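Local coordinates for phosphoserine aminotransferase (Bacillus alcalophilus, PDB 1W23), which catalyses the reversible, pyridoxal-5'-phosphate-dependent transamination between phosphoserine and 3-phosphohydroxypyruvate in serine biosynthesis, working as a homodimer, at residues W102-L107 against N125-I130. Sequence-based numbering, arbitrary orientation. Where two conformers were deposited one is given.
Sequences WSEKAL and NSYQSI. With PLP (pyridoxal-5'-phosphate), chain J.
Glu104 and Tyr127 make the whole of this contact, joined by one short hydrogen bond in which Tyr127 OH donates to Glu104 OE1 at 2.6 Å. The oxygen is met on its anti side, 23° out of the carboxylate plane, and it lies at the edge of the phenol ring, close enough that Tyr127 CE1 is 3.3 Å from Glu104 OE1. Carboxylate and ring are turned 63° against each other. Glu104 gets there with CG anti to its carbonyl carbon (chi1 -66°) and an extended chain beyond, which carries the acid out to the phenol. The same OE1 also takes a salt bridge from Lys123, so a phenol and an ammonium share one oxygen and probably keep the acid ionised.

The tight side is around Tyr127, whose buried ring also meets the Tyr154 ring and touches Thr122 and Leu98. The open side is at Asn125 and Ser126, which are exposed; there Gln128 NE2 bonds back to Asn125 O at 2.9 Å.

Two residues before Glu104, Trp102 lays its indole flat over the cofactor's pyridine ring, with Trp102 CG 3.5 Å from PLP C2, the aromatic stack on PLP seen in many aminotransferases of this fold. A leucine in its place has no flat ring to lay on the pyridine, and that face of PLP would probably lose its stacking partner and be less closely covered.

From the first turn of helix 101-111, Trp102 reaches PLP, while Glu104 reaches the loop between strands 115-121 and 142-148; Ala106 and Leu107 pack on Tyr96 of strand 93-98, and Phe80 of helix 75-87 lies against Trp102.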
ATOM      1  N   TRP A 102      18.424   2.824 -10.053  1.00  9.62           N
ATOM      2  CA  TRP A 102      17.328   3.544  -9.421  1.00  9.39           C
ATOM      3  C   TRP A 102      17.392   5.023  -9.733  1.00  8.83           C
ATOM      4  O   TRP A 102      16.324   5.664  -9.883  1.00  9.37           O
ATOM      5  CB  TRP A 102      17.285   3.267  -7.892  1.00  9.09           C
ATOM      6  CG  TRP A 102      16.887   1.813  -7.646  1.00  8.97           C
ATOM      7  CD1 TRP A 102      17.632   0.837  -7.065  1.00  9.59           C
ATOM      8  CD2 TRP A 102      15.649   1.205  -8.030  1.00  9.47           C
ATOM      9  NE1 TRP A 102      16.934  -0.327  -7.041  1.00 10.67           N
ATOM     10  CE2 TRP A 102      15.710  -0.144  -7.622  1.00 10.24           C
ATOM     11  CE3 TRP A 102      14.470   1.653  -8.650  1.00 10.35           C
ATOM     12  CZ2 TRP A 102      14.656  -1.020  -7.841  1.00 12.94           C
ATOM     13  CZ3 TRP A 102      13.427   0.784  -8.867  1.00 12.42           C
ATOM     14  CH2 TRP A 102      13.544  -0.542  -8.452  1.00 13.89           C
ATOM     15  N   SER A 103      18.577   5.618  -9.862  1.00  9.14           N
ATOM     16  CA  SER A 103      18.656   7.014 -10.290  1.00  9.23           C
ATOM     17  C   SER A 103      18.055   7.194 -11.699  1.00  9.21           C
ATOM     18  O   SER A 103      17.341   8.149 -11.981  1.00  9.96           O
ATOM     19  CB  SER A 103      20.095   7.502 -10.350  1.00  9.42           C
ATOM     20  OG  SER A 103      20.830   7.306  -9.143  1.00  9.61           O
ATOM     21  N   GLU A 104      18.404   6.249 -12.604  1.00  9.88           N
ATOM     22  CA  GLU A 104      17.903   6.286 -13.970  1.00 10.12           C
ATOM     23  C   GLU A 104      16.366   6.206 -13.993  1.00  9.81           C
ATOM     24  O   GLU A 104      15.716   6.923 -14.768  1.00 10.49           O
ATOM     25  CB  GLU A 104      18.474   5.160 -14.800  1.00 10.59           C
ATOM     26  CG  GLU A 104      19.950   5.266 -15.023  1.00 11.53           C
ATOM     27  CD  GLU A 104      20.578   4.121 -15.796  1.00 13.33           C
ATOM     28  OE1 GLU A 104      21.765   4.187 -16.143  1.00 14.46           O
ATOM     29  OE2 GLU A 104      19.866   3.121 -16.087  1.00 18.35           O
ATOM     30  N   LYS A 105      15.780   5.350 -13.163  1.00  9.84           N
ATOM     31  CA  LYS A 105      14.323   5.200 -13.162  1.00 10.19           C
ATOM     32  C   LYS A 105      13.671   6.477 -12.690  1.00 10.05           C
ATOM     33  O   LYS A 105      12.581   6.870 -13.177  1.00 10.72           O
ATOM     34  CB  LYS A 105      13.945   3.971 -12.339  0.50 11.79           C
ATOM     35  CG  LYS A 105      14.035   2.636 -13.087  0.50 16.58           C
ATOM     36  CD  LYS A 105      14.122   1.451 -12.125  0.50 20.18           C
ATOM     37  CE  LYS A 105      12.902   0.568 -12.117  0.50 26.97           C
ATOM     38  NZ  LYS A 105      12.794  -0.245 -13.361  0.50 41.95           N
ATOM     39  N   ALA A 106      14.266   7.186 -11.722  1.00  9.44           N
ATOM     40  CA  ALA A 106      13.733   8.456 -11.256  1.00  9.98           C
ATOM     41  C   ALA A 106      13.777   9.505 -12.376  1.00  9.70           C
ATOM     42  O   ALA A 106      12.810  10.223 -12.643  1.00 10.22           O
ATOM     43  CB  ALA A 106      14.442   8.935  -9.987  1.00 10.34           C
ATOM     44  N   LEU A 107      14.925   9.595 -13.047  1.00  9.79           N
ATOM     45  CA  LEU A 107      15.091  10.544 -14.166  1.00 10.11           C
ATOM     46  C   LEU A 107      14.043  10.302 -15.210  1.00 10.10           C
ATOM     47  O   LEU A 107      13.464  11.269 -15.751  1.00 11.19           O
ATOM     48  CB  LEU A 107      16.508  10.420 -14.707  1.00 10.74           C
ATOM     49  CG  LEU A 107      16.783  11.167 -16.001  1.00 11.04           C
ATOM     50  CD1 LEU A 107      16.631  12.663 -15.856  1.00 12.65           C
ATOM     51  CD2 LEU A 107      18.172  10.851 -16.532  1.00 13.27           C
ATOM     52  N   ASN A 125      31.218   4.343 -16.388  1.00 19.57           N
ATOM     53  CA  ASN A 125      32.084   3.404 -15.700  1.00 19.60           C
ATOM     54  C   ASN A 125      31.303   2.392 -14.887  1.00 16.50           C
ATOM     55  O   ASN A 125      31.838   1.794 -13.952  1.00 22.06           O
ATOM     56  CB  ASN A 125      32.976   4.236 -14.770  1.00 24.63           C
ATOM     57  CG  ASN A 125      34.293   3.569 -14.557  1.00 33.90           C
ATOM     58  OD1 ASN A 125      34.719   3.580 -13.386  1.00 32.51           O
ATOM     59  ND2 ASN A 125      34.823   3.087 -15.659  1.00 51.13           N
ATOM     60  N   SER A 126      30.073   2.130 -15.285  1.00 16.23           N
ATOM     61  CA  SER A 126      29.245   1.121 -14.665  1.00 14.68           C
ATOM     62  C   SER A 126      29.009   1.398 -13.201  1.00 13.16           C
ATOM     63  O   SER A 126      28.896   0.461 -12.401  1.00 13.49           O
ATOM     64  CB  SER A 126      29.787  -0.332 -14.864  1.00 18.83           C
ATOM     65  OG  SER A 126      29.878  -0.566 -16.298  1.00 30.64           O
ATOM     66  N   TYR A 127      28.899   2.656 -12.839  1.00 11.95           N
ATOM     67  CA  TYR A 127      28.406   3.008 -11.500  1.00 12.20           C
ATOM     68  C   TYR A 127      29.238   2.366 -10.379  1.00 11.82           C
ATOM     69  O   TYR A 127      28.704   1.782  -9.437  1.00 15.68           O
ATOM     70  CB  TYR A 127      26.928   2.677 -11.389  1.00 12.10           C
ATOM     71  CG  TYR A 127      25.995   3.471 -12.290  1.00 11.16           C
ATOM     72  CD1 TYR A 127      25.089   2.838 -13.144  1.00 11.75           C
ATOM     73  CD2 TYR A 127      25.977   4.863 -12.261  1.00 11.65           C
ATOM     74  CE1 TYR A 127      24.217   3.536 -13.956  1.00 11.91           C
ATOM     75  CE2 TYR A 127      25.072   5.588 -13.041  1.00 11.42           C
ATOM     76  CZ  TYR A 127      24.193   4.918 -13.896  1.00 11.56           C
ATOM     77  OH  TYR A 127      23.335   5.686 -14.639  1.00 12.51           O
ATOM     78  N   GLN A 128      30.562   2.511 -10.492  1.00 12.26           N
ATOM     79  CA  GLN A 128      31.457   1.993  -9.449  1.00 12.30           C
ATOM     80  C   GLN A 128      31.670   2.978  -8.331  1.00 12.21           C
ATOM     81  O   GLN A 128      32.286   2.629  -7.310  1.00 12.58           O
ATOM     82  CB  GLN A 128      32.819   1.624 -10.037  1.00 14.12           C
ATOM     83  CG  GLN A 128      32.752   0.484 -11.020  1.00 14.47           C
ATOM     84  CD  GLN A 128      34.089   0.214 -11.696  1.00 18.50           C
ATOM     85  OE1 GLN A 128      35.060  -0.101 -11.019  1.00 29.50           O
ATOM     86  NE2 GLN A 128      34.135   0.255 -12.996  1.00 26.88           N
ATOM     87  N   SER A 129      31.240   4.227  -8.448  1.00 12.62           N
ATOM     88  CA  SER A 129      31.531   5.278  -7.471  1.00 12.09           C
ATOM     89  C   SER A 129      30.469   6.367  -7.482  1.00 11.62           C
ATOM     90  O   SER A 129      29.667   6.518  -8.389  1.00 13.51           O
ATOM     91  CB  SER A 129      32.891   5.910  -7.771  1.00 14.75           C
ATOM     92  OG  SER A 129      32.899   6.664  -8.956  1.00 16.33           O
ATOM     93  N   ILE A 130      30.546   7.178  -6.423  1.00 11.65           N
ATOM     94  CA  ILE A 130      29.786   8.434  -6.371  1.00 11.57           C
ATOM     95  C   ILE A 130      30.617   9.528  -6.975  1.00 12.58           C
ATOM     96  O   ILE A 130      31.815   9.645  -6.615  1.00 13.76           O
ATOM     97  CB  ILE A 130      29.450   8.750  -4.909  1.00 11.37           C
ATOM     98  CG1 ILE A 130      28.780   7.567  -4.157  1.00 11.24           C
ATOM     99  CG2 ILE A 130      28.632  10.036  -4.776  1.00 12.76           C
ATOM    100  CD1 ILE A 130      27.529   7.028  -4.819  1.00 11.51           C
TER
HETATM  101  N1  PLP J1367      14.748   3.236  -5.049  1.00  8.51           N
HETATM  102  C2  PLP J1367      15.685   2.416  -4.444  1.00  8.34           C
HETATM  103  C2A PLP J1367      16.980   3.040  -4.079  1.00 10.14           C
HETATM  104  C3  PLP J1367      15.379   1.087  -4.198  1.00  9.86           C
HETATM  105  O3  PLP J1367      16.259   0.316  -3.600  1.00 11.51           O
HETATM  106  C4  PLP J1367      14.096   0.561  -4.595  1.00 10.95           C
HETATM  107  C4A PLP J1367      13.761  -0.849  -4.260  1.00 21.32           C
HETATM  108  C5  PLP J1367      13.172   1.433  -5.194  1.00  9.55           C
HETATM  109  C6  PLP J1367      13.536   2.749  -5.429  1.00  8.90           C
HETATM  110  C5A PLP J1367      11.822   0.980  -5.670  1.00 11.59           C
HETATM  111  O4P PLP J1367      10.918   0.895  -4.508  1.00  9.59           O
HETATM  112  P   PLP J1367       9.397   0.345  -4.728  1.00  8.60           P
HETATM  113  O1P PLP J1367       9.519  -1.063  -5.224  1.00  8.88           O
HETATM  114  O2P PLP J1367       8.740   1.261  -5.750  1.00  9.14           O
HETATM  115  O3P PLP J1367       8.818   0.517  -3.333  1.00 10.00           O